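Local structure of putative phosphomethylpyrimidine kinase (Bacteroides thetaiotaomicron, 3MBH) at residues A12-S17 against V22-V27; C39-A44 against A69-L74; S162-L167 against Y208-C213; T232-Q237 against P242-R247; A248-L253 against M281-A286. The protein probably phosphorylates pyridoxal with ATP, as pyridoxal kinases of the ribokinase clan do, and holds pyridoxal in this structure. All coordinates share one frame; numbering follows the deposited sequence. Where two conformers were deposited one is given.

Contact 1: residues A12-S17 against V22-V27; sequences AVHDLS and VSLTVV. With PXL (3-hydroxy-5-(hydroxymethyl)-2-methylisonicotinaldehyde), chain G.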
# COMPACT_ATOMS: atom_id res chain seq x y z
N ALA A 12 -12.83 11.42 23.69
CA ALA A 12 -12.08 10.39 24.37
C ALA A 12 -11.87 10.77 25.83
O ALA A 12 -11.09 11.68 26.15
CB ALA A 12 -10.73 10.12 23.65
N VAL A 13 -12.61 10.11 26.71
CA VAL A 13 -12.62 10.37 28.16
C VAL A 13 -11.69 9.32 28.86
O VAL A 13 -12.13 8.28 29.31
CB VAL A 13 -14.06 10.36 28.75
CG1 VAL A 13 -14.03 10.90 30.20
CG2 VAL A 13 -15.04 11.17 27.81
N HIS A 14 -10.39 9.65 28.87
CA HIS A 14 -9.35 8.79 29.32
C HIS A 14 -8.28 9.68 29.92
O HIS A 14 -8.25 10.88 29.67
CB HIS A 14 -8.70 8.02 28.15
CG HIS A 14 -9.62 7.10 27.42
ND1 HIS A 14 -9.60 5.74 27.60
CD2 HIS A 14 -10.51 7.33 26.42
CE1 HIS A 14 -10.50 5.17 26.82
NE2 HIS A 14 -11.07 6.11 26.09
N ASP A 15 -7.40 9.07 30.69
CA ASP A 15 -6.24 9.73 31.20
C ASP A 15 -5.11 9.93 30.16
O ASP A 15 -5.08 9.31 29.08
CB ASP A 15 -5.74 8.98 32.41
CG ASP A 15 -5.11 7.67 32.03
OD1 ASP A 15 -5.85 6.63 31.98
OD2 ASP A 15 -3.89 7.70 31.67
N LEU A 16 -4.18 10.84 30.48
CA LEU A 16 -2.95 11.05 29.73
C LEU A 16 -1.81 10.59 30.60
O LEU A 16 -1.54 11.18 31.65
CB LEU A 16 -2.75 12.51 29.36
CG LEU A 16 -1.58 12.84 28.38
CD1 LEU A 16 -1.91 12.36 26.94
CD2 LEU A 16 -1.24 14.30 28.35
N SER A 17 -1.18 9.50 30.14
CA SER A 17 -0.04 8.92 30.76
C SER A 17 1.21 9.07 29.88
O SER A 17 1.22 8.69 28.73
CB SER A 17 -0.25 7.42 31.03
OG SER A 17 -1.06 7.22 32.15
N VAL A 22 -1.11 3.17 27.33
CA VAL A 22 -2.44 3.06 27.87
C VAL A 22 -3.21 4.30 27.43
O VAL A 22 -2.63 5.27 26.95
CB VAL A 22 -2.46 3.00 29.41
CG1 VAL A 22 -1.82 1.67 29.92
CG2 VAL A 22 -1.80 4.27 30.06
N SER A 23 -4.50 4.24 27.58
CA SER A 23 -5.36 5.43 27.61
C SER A 23 -5.14 6.37 26.39
O SER A 23 -5.09 5.89 25.24
CB SER A 23 -5.24 6.12 28.97
OG SER A 23 -3.91 6.52 29.27
N LEU A 24 -5.05 7.68 26.58
CA LEU A 24 -5.00 8.58 25.41
C LEU A 24 -3.83 8.32 24.42
O LEU A 24 -3.98 8.52 23.19
CB LEU A 24 -5.00 10.08 25.82
CG LEU A 24 -6.34 10.55 26.41
CD1 LEU A 24 -6.13 12.00 27.00
CD2 LEU A 24 -7.48 10.47 25.41
N THR A 25 -2.69 7.88 24.92
CA THR A 25 -1.54 7.67 24.07
C THR A 25 -1.71 6.40 23.23
O THR A 25 -0.89 6.14 22.36
CB THR A 25 -0.21 7.63 24.83
OG1 THR A 25 -0.27 6.64 25.86
CG2 THR A 25 0.09 8.97 25.44
N VAL A 26 -2.81 5.66 23.46
CA VAL A 26 -3.18 4.53 22.60
C VAL A 26 -4.38 4.93 21.73
O VAL A 26 -4.41 4.66 20.53
CB VAL A 26 -3.45 3.31 23.54
CG1 VAL A 26 -4.31 2.27 22.92
CG2 VAL A 26 -2.07 2.71 24.02
N VAL A 27 -5.39 5.54 22.35
CA VAL A 27 -6.64 5.90 21.69
C VAL A 27 -6.42 6.90 20.57
O VAL A 27 -7.00 6.77 19.51
CB VAL A 27 -7.65 6.51 22.73
CG1 VAL A 27 -8.91 7.00 22.04
CG2 VAL A 27 -7.99 5.47 23.82
OP4 PXL G . -6.92 1.16 30.59
C5A PXL G . -5.81 0.72 31.35
C5 PXL G . -5.20 1.91 32.09
C6 PXL G . -5.43 3.24 31.79
N1 PXL G . -4.90 4.23 32.50
C2 PXL G . -4.05 4.10 33.54
C3 PXL G . -3.71 2.73 33.95
C4 PXL G . -4.35 1.62 33.20
C4A PXL G . -4.07 0.20 33.44
O4A PXL G . -3.11 0.03 34.12
O3 PXL G . -2.93 2.42 34.99
C2A PXL G . -3.52 5.38 34.16
O HOH W 1 -2.16 8.05 27.93
O HOH W 2 2.17 6.82 27.01
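The contact opens the beta-alpha-beta unit of strand 9-17, helix 24-33 and strand 37-40, where the end of the first strand carries part of the pyridoxal pocket. Asp15 and Ser23 meet here. The hydroxyl OG of Ser23 lies 2.7 Å from Asp15 OD2 and 3.0 Å from Asp15 O, so its one proton has two acceptors within reach. Ser17 OG donates to the same OD2 at 2.9 Å. The other carboxylate oxygen, OD1, faces pyridoxal and comes within 2.6 Å of its ring nitrogen N1. Val22 places CB against pyridoxal. CG of Asp15 sits between the backbone N and the carbonyl carbon (chi1 72°), which brings the carboxylate back to Ser23 although CB points away. With an alanine in place of Asp15, the ring nitrogen of pyridoxal would probably lose the oxygen beside it, and Ser17 OG its acceptor. Leu24 N binds Asp15 O at 3.0 Å in a nearly straight bond. One water accepts from Ser17 N and Thr25 N and donates to Ser23 OG. Away from the pocket the contact is apolar. Val27 CG2 stands over the centre of the His14 ring, a CH-pi contact of 3.9 Å to the centroid. Leu24 CD2 meets Ala12 CB at 3.7 Å. Strand 9-17 runs between strands 37-40 and 80-83, and Tyr82 meets the His14 ring edge-to-face. Helix 223-236 covers Val22 and Val27, while Leu16 of a second subunit packs on Leu24.

Contact 2: residues C39-A44 against A69-L74; sequences CPLPTA and AEWKKL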
# COMPACT_ATOMS: atom_id res chain seq x y z
N CYS A 39 -10.84 13.82 20.26
CA CYS A 39 -10.92 15.04 21.05
C CYS A 39 -10.86 14.63 22.51
O CYS A 39 -11.87 14.18 23.10
CB CYS A 39 -12.20 15.77 20.76
SG CYS A 39 -12.33 16.40 19.12
N PRO A 40 -9.69 14.80 23.13
CA PRO A 40 -9.52 14.33 24.51
C PRO A 40 -10.25 15.18 25.57
O PRO A 40 -10.17 16.43 25.53
CB PRO A 40 -8.01 14.43 24.74
CG PRO A 40 -7.52 15.44 23.71
CD PRO A 40 -8.46 15.34 22.54
N LEU A 41 -10.95 14.47 26.46
CA LEU A 41 -11.46 14.99 27.73
C LEU A 41 -10.66 14.24 28.80
O LEU A 41 -11.06 13.19 29.24
CB LEU A 41 -12.93 14.69 27.91
CG LEU A 41 -13.60 15.31 29.15
CD1 LEU A 41 -13.40 16.83 29.15
CD2 LEU A 41 -15.08 14.91 29.21
N PRO A 42 -9.51 14.79 29.21
CA PRO A 42 -8.57 14.06 30.02
C PRO A 42 -9.03 13.93 31.48
O PRO A 42 -9.51 14.90 32.05
CB PRO A 42 -7.28 14.89 29.90
CG PRO A 42 -7.79 16.30 29.65
CD PRO A 42 -9.00 16.12 28.81
N THR A 43 -8.94 12.72 32.03
CA THR A 43 -9.46 12.39 33.36
C THR A 43 -8.43 12.58 34.46
O THR A 43 -8.79 12.74 35.64
CB THR A 43 -9.98 10.97 33.38
OG1 THR A 43 -8.90 10.08 33.03
CG2 THR A 43 -11.20 10.79 32.33
N ALA A 44 -7.16 12.57 34.06
CA ALA A 44 -6.02 12.58 34.97
C ALA A 44 -4.76 12.75 34.14
O ALA A 44 -4.77 12.43 32.96
CB ALA A 44 -5.92 11.28 35.79
N ALA A 69 -18.00 22.82 29.34
CA ALA A 69 -18.70 24.06 29.19
C ALA A 69 -18.26 24.80 27.93
O ALA A 69 -19.11 25.36 27.21
CB ALA A 69 -18.56 24.96 30.42
N GLU A 70 -16.94 24.75 27.64
CA GLU A 70 -16.42 25.39 26.44
C GLU A 70 -16.90 24.63 25.21
O GLU A 70 -17.24 25.23 24.20
CB GLU A 70 -14.89 25.43 26.44
CG GLU A 70 -14.27 26.26 27.53
CD GLU A 70 -14.78 27.69 27.53
OE1 GLU A 70 -14.83 28.30 26.47
OE2 GLU A 70 -15.13 28.21 28.61
N TRP A 71 -16.92 23.30 25.31
CA TRP A 71 -17.36 22.50 24.18
C TRP A 71 -18.82 22.83 23.80
O TRP A 71 -19.19 22.90 22.62
CB TRP A 71 -17.16 21.05 24.49
CG TRP A 71 -15.72 20.60 24.39
CD1 TRP A 71 -14.63 21.34 24.00
CD2 TRP A 71 -15.23 19.27 24.62
NE1 TRP A 71 -13.51 20.55 24.00
CE2 TRP A 71 -13.84 19.28 24.38
CE3 TRP A 71 -15.82 18.09 25.05
CZ2 TRP A 71 -13.06 18.14 24.54
CZ3 TRP A 71 -15.08 16.99 25.19
CH2 TRP A 71 -13.70 16.99 24.95
N LYS A 72 -19.63 23.08 24.83
CA LYS A 72 -21.00 23.50 24.58
C LYS A 72 -21.03 24.84 23.90
O LYS A 72 -21.81 24.99 22.98
CB LYS A 72 -21.82 23.55 25.87
CG LYS A 72 -22.09 22.18 26.50
CD LYS A 72 -23.22 22.23 27.54
CE LYS A 72 -23.32 20.88 28.23
NZ LYS A 72 -24.30 20.89 29.29
N LYS A 73 -20.20 25.80 24.34
CA LYS A 73 -20.17 27.12 23.68
C LYS A 73 -19.71 27.01 22.26
O LYS A 73 -20.20 27.75 21.43
CB LYS A 73 -19.22 28.12 24.33
CG LYS A 73 -19.51 28.46 25.74
CD LYS A 73 -18.37 29.31 26.30
CE LYS A 73 -18.67 29.79 27.70
NZ LYS A 73 -17.45 30.39 28.32
N LEU A 74 -18.77 26.12 21.97
CA LEU A 74 -18.29 25.91 20.60
C LEU A 74 -19.30 25.21 19.72
O LEU A 74 -19.10 25.13 18.51
CB LEU A 74 -17.02 25.06 20.56
CG LEU A 74 -15.72 25.72 21.04
CD1 LEU A 74 -14.66 24.67 21.17
CD2 LEU A 74 -15.31 26.82 20.08
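Trp71 points its six-membered ring at the backbone of residues 39-41. Pro40 O lies at the edge of the indole, near its plane, 3.5 Å from CZ2. Cys39 O approaches CH2 obliquely at 3.8 Å. Leu41 also comes in at a slant: its CB is 3.8 Å from Trp71 CH2 and reaches CZ3 less closely. The indole thus meets two carbonyl oxygens and one methylene group with its far rim. CG of Trp71 is anti to its own carbonyl carbon (chi1 -77°), which sends the ring out from helix 64-73 toward the strand. This is helix-on-sheet packing at one side of the ribokinase-like alpha/beta fold, with helix 64-73 laid beside the end of strand 37-40. The CA atoms of Leu41 and Trp71 are still 10.2 Å apart, and the long tryptophan side chain bridges most of that gap. The Leu41 side chain also packs on Ile67 and Ile68 of the same helix. Phe78 meets the indole edge-to-face, and Phe102 of helix 91-102 also packs on it. The polar end of the ring serves the assembly: Trp71 NE1 donates to Ser47 O of a second subunit. Pro40 touches Thr25 of that subunit.

Contact 3: residues S162-L167 against Y208-C213; sequences STDEEL and YWKVTC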
# COMPACT_ATOMS: atom_id res chain seq x y z
N SER A 162 -15.31 -20.38 34.29
CA SER A 162 -16.72 -20.35 33.88
C SER A 162 -16.89 -21.04 32.54
O SER A 162 -16.00 -20.98 31.73
CB SER A 162 -17.26 -18.92 33.77
OG SER A 162 -17.32 -18.29 35.04
N THR A 163 -18.05 -21.66 32.32
CA THR A 163 -18.39 -22.31 31.05
C THR A 163 -18.86 -21.30 30.00
O THR A 163 -19.17 -20.16 30.34
CB THR A 163 -19.49 -23.36 31.24
OG1 THR A 163 -20.74 -22.72 31.53
CG2 THR A 163 -19.13 -24.36 32.36
N ASP A 164 -18.90 -21.72 28.74
CA ASP A 164 -19.49 -20.90 27.67
C ASP A 164 -20.90 -20.50 28.06
O ASP A 164 -21.27 -19.32 27.97
CB ASP A 164 -19.52 -21.63 26.31
CG ASP A 164 -18.19 -21.65 25.64
OD1 ASP A 164 -17.24 -21.14 26.25
OD2 ASP A 164 -18.08 -22.20 24.53
N GLU A 165 -21.67 -21.48 28.51
CA GLU A 165 -23.04 -21.25 28.97
C GLU A 165 -23.10 -20.18 30.03
O GLU A 165 -23.97 -19.31 29.97
CB GLU A 165 -23.66 -22.52 29.52
CG GLU A 165 -25.18 -22.49 29.52
N GLU A 166 -22.18 -20.20 31.00
CA GLU A 166 -22.17 -19.18 32.05
C GLU A 166 -21.72 -17.81 31.52
O GLU A 166 -22.25 -16.76 31.94
CB GLU A 166 -21.27 -19.60 33.24
CG GLU A 166 -21.68 -20.93 33.96
CD GLU A 166 -20.63 -21.38 34.97
OE1 GLU A 166 -19.42 -21.29 34.66
OE2 GLU A 166 -20.99 -21.78 36.08
N LEU A 167 -20.76 -17.80 30.60
CA LEU A 167 -20.35 -16.55 29.99
C LEU A 167 -21.49 -15.95 29.19
O LEU A 167 -21.66 -14.74 29.23
CB LEU A 167 -19.08 -16.69 29.16
CG LEU A 167 -17.92 -16.93 30.14
CD1 LEU A 167 -16.96 -17.93 29.59
CD2 LEU A 167 -17.21 -15.65 30.50
N TYR A 208 -24.40 -14.35 19.89
CA TYR A 208 -23.26 -14.55 20.80
C TYR A 208 -22.05 -14.99 20.00
O TYR A 208 -22.16 -15.87 19.15
CB TYR A 208 -23.58 -15.66 21.81
CG TYR A 208 -24.70 -15.33 22.75
CD1 TYR A 208 -26.05 -15.57 22.41
CD2 TYR A 208 -24.43 -14.82 24.02
CE1 TYR A 208 -27.07 -15.24 23.28
CE2 TYR A 208 -25.44 -14.52 24.89
CZ TYR A 208 -26.75 -14.70 24.51
OH TYR A 208 -27.72 -14.37 25.44
N TRP A 209 -20.89 -14.43 20.29
CA TRP A 209 -19.67 -14.69 19.57
C TRP A 209 -18.56 -15.06 20.49
O TRP A 209 -18.49 -14.56 21.59
CB TRP A 209 -19.23 -13.43 18.81
CG TRP A 209 -20.25 -12.95 17.88
CD1 TRP A 209 -21.18 -12.00 18.13
CD2 TRP A 209 -20.52 -13.46 16.57
NE1 TRP A 209 -22.02 -11.87 17.04
CE2 TRP A 209 -21.60 -12.73 16.06
CE3 TRP A 209 -19.93 -14.43 15.77
CZ2 TRP A 209 -22.13 -12.97 14.78
CZ3 TRP A 209 -20.46 -14.66 14.51
CH2 TRP A 209 -21.56 -13.94 14.04
N LYS A 210 -17.62 -15.86 20.00
CA LYS A 210 -16.41 -16.15 20.71
C LYS A 210 -15.19 -16.16 19.76
O LYS A 210 -15.27 -16.62 18.61
CB LYS A 210 -16.56 -17.52 21.37
CG LYS A 210 -15.32 -18.09 22.08
CD LYS A 210 -15.67 -19.47 22.68
CE LYS A 210 -14.49 -20.19 23.34
NZ LYS A 210 -14.91 -21.51 23.99
N VAL A 211 -14.07 -15.70 20.25
CA VAL A 211 -12.83 -15.80 19.48
C VAL A 211 -11.72 -16.18 20.44
O VAL A 211 -11.69 -15.70 21.55
CB VAL A 211 -12.57 -14.50 18.70
CG1 VAL A 211 -12.46 -13.32 19.62
CG2 VAL A 211 -11.37 -14.62 17.80
N THR A 212 -10.86 -17.10 20.05
CA THR A 212 -9.78 -17.59 20.90
C THR A 212 -8.49 -17.16 20.26
O THR A 212 -8.34 -17.33 19.07
CB THR A 212 -9.81 -19.14 21.04
OG1 THR A 212 -10.98 -19.49 21.78
CG2 THR A 212 -8.56 -19.69 21.83
N CYS A 213 -7.56 -16.66 21.05
CA CYS A 213 -6.31 -16.18 20.50
C CYS A 213 -5.13 -16.62 21.31
O CYS A 213 -5.25 -16.86 22.53
CB CYS A 213 -6.34 -14.67 20.46
SG CYS A 213 -7.71 -14.09 19.42
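Lys210 reaches across to Asp164 with its amino group, and this salt bridge carries the contact. NZ lies 3.3 Å from Asp164 OD1 and donates to its syn lone pair, on the side of the other oxygen. The bond to OD2 is weak. Both are long, so the ammonium group sits astride the carboxylate without gripping either oxygen tightly. The lysine chain is fully extended, with CG anti to the backbone N (chi1 175°), and meets the aspartate at about a right angle. Each charged group has a further partner. Tyr199 OH of strand 195-202 is hydrogen-bonded to Asp164 OD1, and Lys210 NZ has a weak bond to the same hydroxyl. Tyr199 therefore joins both ends of the pair. Leu290 of strand 288-290 packs against both side chains.

The aspartate stands in the first turn of helix 164-176, whose N-terminus is capped. Thr163 OG1 accepts from Glu166 N at 3.0 Å. In return, Glu166 OE1 accepts from Thr163 N at 2.7 Å, on its anti side and 24° out of the carboxylate plane. Leu167 N bonds Thr163 O at 2.9 Å. The start of the helix would probably favour the negative charge of Asp164. Together, Thr163 and Glu166 form a capping box, and the salt bridge beside it ties this helix N-terminus to strand 207-213 at the partly exposed surface.

Contact 4: residues T232-Q237 against P242-R247; sequences TGSLMQ and PMALDR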
# COMPACT_ATOMS: atom_id res chain seq x y z
N THR A 232 -14.03 0.37 18.54
CA THR A 232 -14.74 1.60 18.28
C THR A 232 -14.56 2.06 16.87
O THR A 232 -15.55 2.38 16.19
CB THR A 232 -14.21 2.69 19.21
OG1 THR A 232 -14.46 2.25 20.54
CG2 THR A 232 -14.91 4.03 18.99
N GLY A 233 -13.30 2.10 16.41
CA GLY A 233 -13.04 2.50 15.06
C GLY A 233 -13.71 1.56 14.04
O GLY A 233 -14.25 2.02 13.04
N SER A 234 -13.64 0.25 14.28
CA SER A 234 -14.19 -0.72 13.34
C SER A 234 -15.72 -0.58 13.25
O SER A 234 -16.29 -0.60 12.13
CB SER A 234 -13.72 -2.14 13.74
OG SER A 234 -14.51 -3.18 13.23
N LEU A 235 -16.39 -0.46 14.40
CA LEU A 235 -17.86 -0.27 14.41
C LEU A 235 -18.21 1.06 13.71
O LEU A 235 -19.11 1.10 12.90
CB LEU A 235 -18.42 -0.33 15.83
CG LEU A 235 -18.33 -1.70 16.57
CD1 LEU A 235 -18.79 -1.59 18.01
CD2 LEU A 235 -19.14 -2.82 15.80
N MSE A 236 -17.45 2.12 13.99
CA MSE A 236 -17.70 3.40 13.31
C MSE A 236 -17.43 3.35 11.82
O MSE A 236 -18.03 4.10 11.08
CB MSE A 236 -16.89 4.51 13.95
CG MSE A 236 -17.36 4.81 15.35
SE MSE A 236 -16.28 6.20 16.14
CE MSE A 236 -17.14 7.71 15.30
N GLN A 237 -16.56 2.45 11.37
CA GLN A 237 -16.40 2.24 9.93
C GLN A 237 -17.55 1.37 9.30
O GLN A 237 -17.55 1.11 8.11
CB GLN A 237 -15.03 1.64 9.60
CG GLN A 237 -13.88 2.58 9.84
CD GLN A 237 -12.56 1.92 9.62
OE1 GLN A 237 -12.51 0.70 9.42
NE2 GLN A 237 -11.47 2.70 9.63
N PRO A 242 -18.68 -9.24 14.76
CA PRO A 242 -17.65 -10.27 14.71
C PRO A 242 -16.42 -9.79 13.93
O PRO A 242 -15.29 -10.15 14.28
CB PRO A 242 -18.37 -11.47 14.03
CG PRO A 242 -19.56 -10.88 13.37
CD PRO A 242 -19.95 -9.67 14.15
N MSE A 243 -16.62 -8.95 12.90
CA MSE A 243 -15.49 -8.40 12.17
C MSE A 243 -14.64 -7.49 13.08
O MSE A 243 -13.41 -7.56 13.03
CB MSE A 243 -15.93 -7.66 10.90
CG MSE A 243 -14.81 -6.86 10.26
SE MSE A 243 -13.60 -8.09 9.34
CE MSE A 243 -14.77 -8.54 7.81
N ALA A 244 -15.30 -6.67 13.93
CA ALA A 244 -14.61 -5.81 14.90
C ALA A 244 -13.76 -6.64 15.83
O ALA A 244 -12.60 -6.33 16.07
CB ALA A 244 -15.60 -4.96 15.70
N LEU A 245 -14.34 -7.69 16.38
CA LEU A 245 -13.61 -8.64 17.21
C LEU A 245 -12.33 -9.23 16.55
O LEU A 245 -11.29 -9.38 17.21
CB LEU A 245 -14.53 -9.81 17.61
CG LEU A 245 -15.77 -9.50 18.47
CD1 LEU A 245 -16.61 -10.82 18.75
CD2 LEU A 245 -15.40 -8.80 19.74
N ASP A 246 -12.44 -9.62 15.28
CA ASP A 246 -11.29 -10.14 14.52
C ASP A 246 -10.23 -9.10 14.28
O ASP A 246 -9.05 -9.36 14.53
CB ASP A 246 -11.77 -10.74 13.19
CG ASP A 246 -12.39 -12.14 13.40
OD1 ASP A 246 -11.69 -12.97 14.03
OD2 ASP A 246 -13.53 -12.40 12.99
N ARG A 247 -10.64 -7.90 13.87
CA ARG A 247 -9.70 -6.82 13.66
C ARG A 247 -8.95 -6.50 14.94
O ARG A 247 -7.73 -6.36 14.92
CB ARG A 247 -10.40 -5.58 13.12
CG ARG A 247 -10.96 -5.77 11.76
CD ARG A 247 -11.48 -4.45 11.13
NE ARG A 247 -10.43 -3.50 10.86
CZ ARG A 247 -10.63 -2.26 10.47
NH1 ARG A 247 -11.87 -1.80 10.31
NH2 ARG A 247 -9.58 -1.47 10.22
O HOH W 3 -8.82 1.26 9.28
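Ser234 lays its hydroxyl against Ala244, with OG 3.1 Å from Ala244 CA and 3.2 Å from Ala244 CB. The small residues let the two backbones come close: the CA atoms of Ser234 and Ala244 are 5.3 Å apart. OG is anti to the backbone N of Ser234, and this turns it onto the alanine. Its polar partner is Asp239 OD2, in the link between the helices. Leu235 CD2 adds an apolar touch on Ala244 CB at 4.1 Å.

Beside this pair, Arg247 reaches across to Gln237. Its NH1 donates to Gln237 OE1 at 2.7 Å in an almost straight bond, with an N-H...O angle of 171°. The oxygen lies in the guanidinium plane, while the donor is tilted 29° from the carbonyl plane. A water then bridges Arg247 NH2 and Gln237 NE2, 3.0 Å from each. Arg247 CD passes Ser234 OG, and the bend at the third torsion beyond it turns the guanidinium toward Gln237. NH1 also forms a salt bridge with Asp239, and NH2 donates to Leu279 O. A leucine at Arg247 would probably leave Asp239 without its charged mate and Gln237 OE1 without its donor, the amide then being held mainly through NE2. Gln237 NE2 has a further acceptor in Met34 O. Helices 223-236 and 241-257 are consecutive and run roughly antiparallel, their short segments at 143° with 8.9 Å between axes: this is a helical hairpin, closely packed at Ser234 and Ala244, with Arg247 tied to Gln237 and to Asp239 of the connecting loop.

Contact 5: residues A248-L253 against M281-A286; sequences ATQFIL and MPIQMA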
# COMPACT_ATOMS: atom_id res chain seq x y z
N ALA A 248 -9.68 -6.37 16.07
CA ALA A 248 -9.07 -6.01 17.38
C ALA A 248 -8.10 -7.08 17.87
O ALA A 248 -6.96 -6.77 18.21
CB ALA A 248 -10.11 -5.70 18.43
N THR A 249 -8.50 -8.35 17.82
CA THR A 249 -7.66 -9.41 18.32
C THR A 249 -6.41 -9.63 17.44
O THR A 249 -5.32 -9.88 17.96
CB THR A 249 -8.47 -10.71 18.54
OG1 THR A 249 -9.21 -11.08 17.36
CG2 THR A 249 -9.47 -10.52 19.76
N GLN A 250 -6.55 -9.53 16.11
CA GLN A 250 -5.42 -9.72 15.22
C GLN A 250 -4.40 -8.60 15.34
O GLN A 250 -3.21 -8.87 15.33
CB GLN A 250 -5.91 -9.97 13.79
CG GLN A 250 -6.62 -11.37 13.80
CD GLN A 250 -7.15 -11.79 12.45
OE1 GLN A 250 -6.51 -11.51 11.43
NE2 GLN A 250 -8.34 -12.44 12.44
N PHE A 251 -4.87 -7.38 15.55
CA PHE A 251 -3.99 -6.23 15.72
C PHE A 251 -3.18 -6.41 16.98
O PHE A 251 -1.98 -6.27 16.94
CB PHE A 251 -4.79 -4.93 15.80
CG PHE A 251 -3.95 -3.70 15.88
CD1 PHE A 251 -3.19 -3.30 14.79
CD2 PHE A 251 -3.92 -2.93 17.04
CE1 PHE A 251 -2.40 -2.13 14.86
CE2 PHE A 251 -3.19 -1.78 17.11
CZ PHE A 251 -2.41 -1.38 16.02
N ILE A 252 -3.84 -6.78 18.07
CA ILE A 252 -3.15 -7.01 19.34
C ILE A 252 -2.14 -8.17 19.24
O ILE A 252 -1.07 -8.06 19.80
CB ILE A 252 -4.15 -7.30 20.50
CG1 ILE A 252 -4.96 -6.04 20.80
CG2 ILE A 252 -3.41 -7.79 21.77
CD1 ILE A 252 -6.22 -6.33 21.62
N LEU A 253 -2.50 -9.24 18.56
CA LEU A 253 -1.59 -10.37 18.38
C LEU A 253 -0.31 -9.94 17.70
O LEU A 253 0.77 -10.29 18.14
CB LEU A 253 -2.23 -11.53 17.60
CG LEU A 253 -1.40 -12.80 17.38
CD1 LEU A 253 -0.82 -13.36 18.71
CD2 LEU A 253 -2.29 -13.89 16.66
N MSE A 281 -5.64 -3.64 6.84
CA MSE A 281 -5.46 -4.70 5.87
C MSE A 281 -6.62 -5.71 5.81
O MSE A 281 -7.45 -5.74 6.71
CB MSE A 281 -4.19 -5.41 6.23
CG MSE A 281 -4.40 -6.26 7.41
SE MSE A 281 -2.71 -6.98 7.91
CE MSE A 281 -2.31 -7.93 6.30
N PRO A 282 -6.66 -6.55 4.76
CA PRO A 282 -7.60 -7.66 4.74
C PRO A 282 -7.50 -8.51 6.00
O PRO A 282 -6.42 -8.75 6.51
CB PRO A 282 -7.14 -8.49 3.53
CG PRO A 282 -6.43 -7.55 2.64
CD PRO A 282 -5.83 -6.51 3.54
N ILE A 283 -8.63 -9.01 6.47
CA ILE A 283 -8.63 -9.83 7.66
C ILE A 283 -9.35 -11.19 7.39
O ILE A 283 -10.30 -11.28 6.58
CB ILE A 283 -9.16 -8.96 8.77
CG1 ILE A 283 -9.50 -9.77 10.00
CG2 ILE A 283 -10.31 -8.04 8.25
CD1 ILE A 283 -9.24 -9.00 11.21
N GLN A 284 -8.83 -12.28 7.94
CA GLN A 284 -9.54 -13.54 7.80
C GLN A 284 -10.21 -13.76 9.14
O GLN A 284 -9.64 -13.46 10.18
CB GLN A 284 -8.64 -14.74 7.39
CG GLN A 284 -9.22 -16.16 7.73
CD GLN A 284 -8.34 -17.31 7.21
OE1 GLN A 284 -7.30 -17.07 6.57
NE2 GLN A 284 -8.77 -18.55 7.46
N MSE A 285 -11.41 -14.28 9.11
CA MSE A 285 -12.19 -14.36 10.30
C MSE A 285 -11.88 -15.57 11.17
O MSE A 285 -11.75 -16.69 10.69
CB MSE A 285 -13.66 -14.27 9.96
CG MSE A 285 -14.06 -12.82 9.64
SE MSE A 285 -15.98 -12.62 9.56
CE MSE A 285 -16.16 -11.70 11.19
N ALA A 286 -11.79 -15.31 12.46
CA ALA A 286 -11.58 -16.34 13.47
C ALA A 286 -12.79 -16.43 14.45
O ALA A 286 -13.05 -17.46 15.04
CB ALA A 286 -10.32 -16.04 14.18
O HOH W 4 -5.90 -12.24 8.74
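Gln250 extends from helix 241-257 to the chain at residues 283-284. Its CG is anti to its carbonyl carbon (chi1 -68°) and the next torsion is extended, which carries the amide well out from the helix. There NE2 donates to Gln284 O at 2.8 Å. The bond is nearly straight, 170° at the hydrogen, and the oxygen lies in the amide plane. The other end of the amide is used too: a water donates to Gln250 OE1 at 2.9 Å and accepts from Gln284 N at 3.0 Å. These two links fix the rotation of the amide.

Ile283 crosses the same amide obliquely, and its CD1 reaches Gln250 CD at 3.7 Å. The second torsion of the isoleucine, 147°, lies away from the usual staggered values. Ile283 also rests on Met243 and Asp246, one turn or more earlier in the helix. Gln284 turns its own side chain away, and its OE1 bonds Gln284 N of a third subunit. Met285 of a fifth subunit packs on Gln250. The pattern is that of a glutamine amide holding one residue's backbone directly through NE2 and by way of a water through OE1, joining helix 241-257 to the irregular chain that leads into strand 288-290.

Contacts 1 and 2 are buried and share the parallel part of the sheet, where Ala12 pairs with Cys39 and Leu41. Contact 1 mixes a polar pocket with apolar packing, whereas contact 2 rests on one indole. Both touch the second subunit. Contact 3 lies at the surface across the chain's centre from them and depends on charge. Contacts 4 and 5 are partly buried and rely on long polar side chains from helix 241-257; contact 4 adds close packing of small residues. They meet where Asp246 OD1 binds Ala286 N, and both touch the third subunit. Strand 207-213 connects contact 3 to both: Trp209 packs on Pro242 and Leu245, and Cys213 on Thr249.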